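Local coordinates for protein mevalonate kinase, putative (Leishmania major, PDB 2HFS) that probably phosphorylates (R)-mevalonate with ATP to give (R)-5-phosphomevalonate, an early step of isoprenoid and sterol biosynthesis, at residues S42-G54 against S117-L129. Numbering follows the deposited sequence.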
ATOM      1  N   SER A  42       2.128  -8.647  -5.052  1.00  9.58           N
ATOM      2  CA  SER A  42       3.336  -9.204  -5.697  1.00  9.92           C
ATOM      3  C   SER A  42       4.079  -8.136  -6.449  1.00  8.73           C
ATOM      4  O   SER A  42       5.305  -8.196  -6.589  1.00  8.76           O
ATOM      5  CB  SER A  42       2.970 -10.287  -6.726  1.00  9.15           C
ATOM      6  OG  SER A  42       2.363 -11.400  -6.131  1.00 15.70           O
ATOM      7  N   GLU A  43       3.305  -7.203  -6.988  1.00  7.72           N
ATOM      8  CA  GLU A  43       3.789  -6.145  -7.875  1.00  7.44           C
ATOM      9  C   GLU A  43       4.626  -5.168  -7.074  1.00  7.65           C
ATOM     10  O   GLU A  43       4.273  -4.835  -5.951  1.00  7.61           O
ATOM     11  CB  GLU A  43       2.588  -5.447  -8.523  1.00  8.40           C
ATOM     12  CG  GLU A  43       1.906  -6.302  -9.602  1.00  9.10           C
ATOM     13  CD  GLU A  43       0.994  -7.436  -9.119  1.00 13.56           C
ATOM     14  OE1 GLU A  43       0.599  -7.516  -7.938  1.00  9.71           O
ATOM     15  OE2 GLU A  43       0.625  -8.270  -9.975  1.00 13.65           O
ATOM     16  N   TYR A  44       5.738  -4.724  -7.638  1.00  7.49           N
ATOM     17  CA  TYR A  44       6.798  -4.151  -6.813  1.00  8.29           C
ATOM     18  C   TYR A  44       7.492  -3.022  -7.518  1.00  7.41           C
ATOM     19  O   TYR A  44       7.363  -2.847  -8.741  1.00  5.67           O
ATOM     20  CB  TYR A  44       7.827  -5.237  -6.462  1.00  9.24           C
ATOM     21  CG  TYR A  44       8.462  -5.851  -7.675  1.00  8.99           C
ATOM     22  CD1 TYR A  44       9.656  -5.336  -8.195  1.00 10.47           C
ATOM     23  CD2 TYR A  44       7.863  -6.932  -8.326  1.00  8.16           C
ATOM     24  CE1 TYR A  44      10.241  -5.881  -9.323  1.00  9.27           C
ATOM     25  CE2 TYR A  44       8.445  -7.495  -9.470  1.00 11.04           C
ATOM     26  CZ  TYR A  44       9.623  -6.958  -9.960  1.00 10.61           C
ATOM     27  OH  TYR A  44      10.212  -7.502 -11.064  1.00  9.85           O
ATOM     28  N   THR A  45       8.230  -2.249  -6.731  1.00  6.69           N
ATOM     29  CA  THR A  45       9.118  -1.241  -7.261  1.00  8.45           C
ATOM     30  C   THR A  45      10.536  -1.779  -6.995  1.00  9.10           C
ATOM     31  O   THR A  45      10.827  -2.286  -5.885  1.00  8.33           O
ATOM     32  CB  THR A  45       8.880   0.094  -6.516  1.00  9.38           C
ATOM     33  OG1 THR A  45       7.626   0.665  -6.940  1.00  6.90           O
ATOM     34  CG2 THR A  45       9.899   1.136  -6.914  1.00 10.76           C
ATOM     35  N   GLU A  46      11.390  -1.724  -8.018  1.00  7.63           N
ATOM     36  CA  GLU A  46      12.792  -2.160  -7.871  1.00  8.75           C
ATOM     37  C   GLU A  46      13.766  -0.973  -7.917  1.00  8.99           C
ATOM     38  O   GLU A  46      13.549  -0.019  -8.684  1.00  8.09           O
ATOM     39  CB  GLU A  46      13.138  -3.205  -8.934  1.00  9.62           C
ATOM     40  CG  GLU A  46      14.626  -3.566  -8.959  1.00 12.08           C
ATOM     41  CD  GLU A  46      14.982  -4.657  -9.954  1.00 15.12           C
ATOM     42  OE1 GLU A  46      14.279  -4.801 -10.977  1.00 18.62           O
ATOM     43  OE2 GLU A  46      15.984  -5.369  -9.701  1.00 19.15           O
ATOM     44  N   CYS A  47      14.802  -1.018  -7.070  1.00  9.29           N
ATOM     45  CA  CYS A  47      15.871  -0.021  -7.058  1.00  9.55           C
ATOM     46  C   CYS A  47      17.209  -0.699  -7.393  1.00 10.80           C
ATOM     47  O   CYS A  47      17.551  -1.754  -6.830  1.00  9.64           O
ATOM     48  CB  CYS A  47      15.938   0.712  -5.704  1.00 10.39           C
ATOM     49  SG  CYS A  47      17.397   1.772  -5.539  1.00 11.17           S
ATOM     50  N   ARG A  48      17.938  -0.101  -8.335  1.00 10.75           N
ATOM     51  CA  ARG A  48      19.287  -0.516  -8.692  1.00 12.15           C
ATOM     52  C   ARG A  48      20.187   0.673  -8.415  1.00 11.87           C
ATOM     53  O   ARG A  48      19.812   1.829  -8.704  1.00 11.18           O
ATOM     54  CB  ARG A  48      19.387  -0.858 -10.184  1.00 12.22           C
ATOM     55  CG  ARG A  48      18.672  -2.113 -10.651  1.00 12.50           C
ATOM     56  CD  ARG A  48      18.779  -2.364 -12.178  1.00 16.66           C
ATOM     57  NE  ARG A  48      20.122  -2.808 -12.560  1.00 24.18           N
ATOM     58  CZ  ARG A  48      20.434  -3.506 -13.660  1.00 25.76           C
ATOM     59  NH1 ARG A  48      19.493  -3.873 -14.524  1.00 24.70           N
ATOM     60  NH2 ARG A  48      21.698  -3.849 -13.886  1.00 23.42           N
ATOM     61  N   LEU A  49      21.365   0.379  -7.878  1.00 10.75           N
ATOM     62  CA  LEU A  49      22.352   1.382  -7.528  1.00  9.71           C
ATOM     63  C   LEU A  49      23.720   1.060  -8.118  1.00 10.21           C
ATOM     64  O   LEU A  49      24.075  -0.099  -8.266  1.00  9.44           O
ATOM     65  CB  LEU A  49      22.496   1.448  -6.009  1.00 11.02           C
ATOM     66  CG  LEU A  49      21.289   1.913  -5.201  1.00  9.55           C
ATOM     67  CD1 LEU A  49      21.682   1.841  -3.734  1.00  6.57           C
ATOM     68  CD2 LEU A  49      20.898   3.351  -5.579  1.00  7.21           C
ATOM     69  N   GLU A  50      24.472   2.099  -8.450  1.00 10.50           N
ATOM     70  CA  GLU A  50      25.891   1.966  -8.736  1.00 10.96           C
ATOM     71  C   GLU A  50      26.642   3.231  -8.370  1.00 11.19           C
ATOM     72  O   GLU A  50      26.062   4.317  -8.320  1.00 10.68           O
ATOM     73  CB  GLU A  50      26.105   1.623 -10.191  1.00 12.92           C
ATOM     74  CG  GLU A  50      25.490   2.619 -11.148  1.00 15.61           C
ATOM     75  CD  GLU A  50      25.717   2.173 -12.566  1.00 17.65           C
ATOM     76  OE1 GLU A  50      25.016   1.244 -13.014  1.00 18.63           O
ATOM     77  OE2 GLU A  50      26.621   2.725 -13.205  1.00 17.08           O
ATOM     78  N   ILE A  51      27.933   3.076  -8.112  1.00 12.05           N
ATOM     79  CA  ILE A  51      28.790   4.188  -7.722  1.00 13.43           C
ATOM     80  C   ILE A  51      28.910   5.196  -8.848  1.00 12.67           C
ATOM     81  O   ILE A  51      28.786   4.837 -10.025  1.00 13.53           O
ATOM     82  CB  ILE A  51      30.159   3.666  -7.198  1.00 12.71           C
ATOM     83  CG1 ILE A  51      30.918   2.861  -8.263  1.00 18.24           C
ATOM     84  CG2 ILE A  51      29.944   2.804  -5.952  1.00 16.00           C
ATOM     85  CD1 ILE A  51      32.306   2.348  -7.784  1.00 16.67           C
ATOM     86  N   ASN A  52      29.068   6.466  -8.486  1.00 12.12           N
ATOM     87  CA  ASN A  52      29.203   7.541  -9.463  1.00 12.70           C
ATOM     88  C   ASN A  52      30.480   8.293  -9.092  1.00 13.26           C
ATOM     89  O   ASN A  52      30.426   9.288  -8.395  1.00 13.60           O
ATOM     90  CB  ASN A  52      27.958   8.447  -9.418  1.00 12.66           C
ATOM     91  CG  ASN A  52      27.646   9.116 -10.768  1.00 14.09           C
ATOM     92  OD1 ASN A  52      28.166   8.724 -11.816  1.00 12.74           O
ATOM     93  ND2 ASN A  52      26.773  10.106 -10.739  1.00 14.81           N
ATOM     94  N   PRO A  53      31.645   7.769  -9.484  1.00 12.88           N
ATOM     95  CA  PRO A  53      32.910   8.346  -9.020  1.00 14.92           C
ATOM     96  C   PRO A  53      33.035   9.787  -9.472  1.00 16.37           C
ATOM     97  O   PRO A  53      32.662  10.107 -10.599  1.00 17.30           O
ATOM     98  CB  PRO A  53      33.959   7.472  -9.694  1.00 14.63           C
ATOM     99  CG  PRO A  53      33.271   6.232  -9.953  1.00 11.65           C
ATOM    100  CD  PRO A  53      31.876   6.622 -10.380  1.00 13.61           C
ATOM    101  N   GLY A  54      33.488  10.654  -8.566  1.00 16.71           N
ATOM    102  CA  GLY A  54      33.709  12.062  -8.870  1.00 19.29           C
ATOM    103  C   GLY A  54      32.480  12.950  -8.906  1.00 19.77           C
ATOM    104  O   GLY A  54      32.609  14.172  -8.962  1.00 20.76           O
ATOM    105  N   SER A 117       7.129   1.573  -1.023  1.00  9.26           N
ATOM    106  CA  SER A 117       7.797   0.616  -1.942  1.00  8.84           C
ATOM    107  C   SER A 117       9.114   1.187  -2.424  1.00  8.67           C
ATOM    108  O   SER A 117      10.109   0.451  -2.534  1.00  7.45           O
ATOM    109  CB  SER A 117       6.924   0.248  -3.150  1.00  8.58           C
ATOM    110  OG  SER A 117       5.551   0.123  -2.796  1.00 11.78           O
ATOM    111  N   ASP A 118       9.094   2.496  -2.693  1.00  7.77           N
ATOM    112  CA  ASP A 118      10.288   3.282  -3.062  1.00  8.58           C
ATOM    113  C   ASP A 118      11.360   3.185  -1.977  1.00  8.45           C
ATOM    114  O   ASP A 118      12.463   2.669  -2.246  1.00 10.04           O
ATOM    115  CB  ASP A 118       9.860   4.728  -3.341  1.00  7.94           C
ATOM    116  CG  ASP A 118      11.010   5.647  -3.780  1.00  9.45           C
ATOM    117  OD1 ASP A 118      12.181   5.217  -3.876  1.00 14.93           O
ATOM    118  OD2 ASP A 118      10.798   6.838  -4.060  1.00 15.91           O
ATOM    119  N   VAL A 119      11.051   3.644  -0.759  1.00  8.90           N
ATOM    120  CA  VAL A 119      12.069   3.642   0.306  1.00  9.40           C
ATOM    121  C   VAL A 119      12.462   2.231   0.727  1.00  9.81           C
ATOM    122  O   VAL A 119      13.594   2.022   1.132  1.00  8.84           O
ATOM    123  CB  VAL A 119      11.748   4.539   1.546  1.00 11.59           C
ATOM    124  CG1 VAL A 119      11.850   6.022   1.173  1.00 10.67           C
ATOM    125  CG2 VAL A 119      10.366   4.229   2.160  1.00 12.43           C
ATOM    126  N   VAL A 120      11.554   1.259   0.590  1.00  8.34           N
ATOM    127  CA  VAL A 120      11.934  -0.118   0.907  1.00  7.72           C
ATOM    128  C   VAL A 120      12.976  -0.614  -0.094  1.00  8.25           C
ATOM    129  O   VAL A 120      14.054  -1.073   0.299  1.00  7.92           O
ATOM    130  CB  VAL A 120      10.722  -1.071   0.991  1.00  7.46           C
ATOM    131  CG1 VAL A 120      11.162  -2.526   0.989  1.00  5.80           C
ATOM    132  CG2 VAL A 120       9.897  -0.764   2.263  1.00  8.54           C
ATOM    133  N   ALA A 121      12.670  -0.487  -1.387  1.00  6.61           N
ATOM    134  CA  ALA A 121      13.585  -0.946  -2.436  1.00  6.98           C
ATOM    135  C   ALA A 121      14.961  -0.288  -2.288  1.00  6.18           C
ATOM    136  O   ALA A 121      16.004  -0.962  -2.375  1.00  6.45           O
ATOM    137  CB  ALA A 121      12.985  -0.654  -3.813  1.00  6.87           C
ATOM    138  N   PHE A 122      14.954   1.016  -2.031  1.00  7.38           N
ATOM    139  CA  PHE A 122      16.169   1.808  -1.806  1.00  9.19           C
ATOM    140  C   PHE A 122      17.009   1.284  -0.629  1.00  9.35           C
ATOM    141  O   PHE A 122      18.216   1.089  -0.773  1.00  8.48           O
ATOM    142  CB  PHE A 122      15.766   3.285  -1.595  1.00  8.60           C
ATOM    143  CG  PHE A 122      16.928   4.252  -1.541  1.00 11.35           C
ATOM    144  CD1 PHE A 122      18.068   4.060  -2.308  1.00 11.61           C
ATOM    145  CD2 PHE A 122      16.859   5.364  -0.699  1.00 12.05           C
ATOM    146  CE1 PHE A 122      19.148   4.986  -2.245  1.00 13.94           C
ATOM    147  CE2 PHE A 122      17.914   6.292  -0.629  1.00  9.54           C
ATOM    148  CZ  PHE A 122      19.054   6.104  -1.407  1.00 10.60           C
ATOM    149  N   SER A 123      16.364   1.076   0.525  1.00  8.83           N
ATOM    150  CA  SER A 123      17.020   0.534   1.711  1.00  9.45           C
ATOM    151  C   SER A 123      17.679  -0.804   1.429  1.00  8.70           C
ATOM    152  O   SER A 123      18.801  -1.049   1.862  1.00 10.17           O
ATOM    153  CB  SER A 123      16.016   0.406   2.849  1.00  8.69           C
ATOM    154  OG  SER A 123      15.576   1.703   3.245  1.00  8.14           O
ATOM    155  N   ARG A 124      16.966  -1.674   0.719  1.00  9.26           N
ATOM    156  CA  ARG A 124      17.496  -2.971   0.318  1.00  9.36           C
ATOM    157  C   ARG A 124      18.712  -2.837  -0.603  1.00 10.08           C
ATOM    158  O   ARG A 124      19.718  -3.505  -0.388  1.00  8.60           O
ATOM    159  CB  ARG A 124      16.398  -3.826  -0.340  1.00  8.06           C
ATOM    160  CG  ARG A 124      15.340  -4.360   0.655  1.00  8.11           C
ATOM    161  CD  ARG A 124      14.503  -5.524   0.107  1.00 11.19           C
ATOM    162  NE  ARG A 124      13.464  -5.973   1.036  1.00  9.93           N
ATOM    163  CZ  ARG A 124      13.683  -6.696   2.130  1.00 11.67           C
ATOM    164  NH1 ARG A 124      14.921  -7.063   2.478  1.00 11.70           N
ATOM    165  NH2 ARG A 124      12.660  -7.040   2.893  1.00  9.58           N
ATOM    166  N   ALA A 125      18.620  -1.972  -1.615  1.00  9.35           N
ATOM    167  CA  ALA A 125      19.750  -1.755  -2.542  1.00  9.68           C
ATOM    168  C   ALA A 125      20.973  -1.175  -1.846  1.00  8.19           C
ATOM    169  O   ALA A 125      22.095  -1.567  -2.159  1.00  8.58           O
ATOM    170  CB  ALA A 125      19.335  -0.871  -3.700  1.00  8.63           C
ATOM    171  N   LEU A 126      20.754  -0.234  -0.927  1.00  7.85           N
ATOM    172  CA  LEU A 126      21.835   0.317  -0.115  1.00  9.36           C
ATOM    173  C   LEU A 126      22.467  -0.794   0.718  1.00  9.36           C
ATOM    174  O   LEU A 126      23.712  -0.893   0.803  1.00  7.38           O
ATOM    175  CB  LEU A 126      21.333   1.462   0.782  1.00  9.60           C
ATOM    176  CG  LEU A 126      20.927   2.760   0.066  1.00 13.02           C
ATOM    177  CD1 LEU A 126      20.172   3.700   1.037  1.00 13.20           C
ATOM    178  CD2 LEU A 126      22.156   3.474  -0.517  1.00 13.41           C
ATOM    179  N   SER A 127      21.622  -1.631   1.330  1.00  8.91           N
ATOM    180  CA  SER A 127      22.142  -2.752   2.095  1.00  9.76           C
ATOM    181  C   SER A 127      23.053  -3.591   1.212  1.00 10.86           C
ATOM    182  O   SER A 127      24.151  -3.974   1.630  1.00 11.00           O
ATOM    183  CB  SER A 127      21.009  -3.621   2.655  1.00 10.48           C
ATOM    184  OG  SER A 127      21.545  -4.688   3.431  1.00 13.02           O
ATOM    185  N   GLU A 128      22.614  -3.860  -0.017  1.00 10.86           N
ATOM    186  CA  GLU A 128      23.473  -4.611  -0.925  1.00 10.96           C
ATOM    187  C   GLU A 128      24.795  -3.893  -1.165  1.00 10.11           C
ATOM    188  O   GLU A 128      25.860  -4.461  -0.943  1.00 12.51           O
ATOM    189  CB  GLU A 128      22.815  -4.921  -2.266  1.00 10.96           C
ATOM    190  CG  GLU A 128      23.747  -5.746  -3.145  1.00 10.17           C
ATOM    191  CD  GLU A 128      23.155  -6.243  -4.443  1.00 13.11           C
ATOM    192  OE1 GLU A 128      21.934  -6.158  -4.633  1.00 10.03           O
ATOM    193  OE2 GLU A 128      23.941  -6.739  -5.284  1.00  9.19           O
ATOM    194  N   LEU A 129      24.718  -2.641  -1.611  1.00 12.82           N
ATOM    195  CA  LEU A 129      25.886  -1.961  -2.136  1.00 12.20           C
ATOM    196  C   LEU A 129      26.903  -1.686  -1.042  1.00 11.34           C
ATOM    197  O   LEU A 129      28.108  -1.791  -1.272  1.00 12.67           O
ATOM    198  CB  LEU A 129      25.480  -0.664  -2.817  1.00 13.67           C
ATOM    199  CG  LEU A 129      26.535  -0.107  -3.782  1.00 11.65           C
ATOM    200  CD1 LEU A 129      26.318  -0.737  -5.137  1.00 12.82           C
ATOM    201  CD2 LEU A 129      26.370   1.388  -3.887  1.00 15.59           C
TER
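Helix-on-sheet packing in the N-terminal half of a GHMP kinase is exemplified where T45, C47 and L49 of strand 43-52 lie along S117, A121, F122, A125, L126 and L129 of helix 117-129. The two axes run in the same general direction, 35° apart and 7.0 Å at closest approach; T45 lies beside S117 and C47 beside A121, one helical turn further on, and L49 follows at A125. The small alanine side chains are consistent with this closeness: A121 CB sits 3.4 Å from the backbone T45 O, and A125 CB lies 3.7 Å from C47 O. C47 lays its sulfur alongside the helix, where a chi1 of 171° carries SG to within 3.8 Å of A125 CB and into an oblique sulfur-aromatic contact with F122. No hydrogen bond joins the segments, so the interface rests on apolar packing; the hydroxyl of S117 is instead bound to the carbonyl of Y19. F122 and L126 also touch V85 of helix 70-88. L49 forks over this region: its CD2 meets the edge of the F122 ring near the ring plane, whereas CD1 packs 3.6 Å from L126 CD2, and L126 CD1 rests over the centre of one ring face, 3.5 Å above the F122 plane.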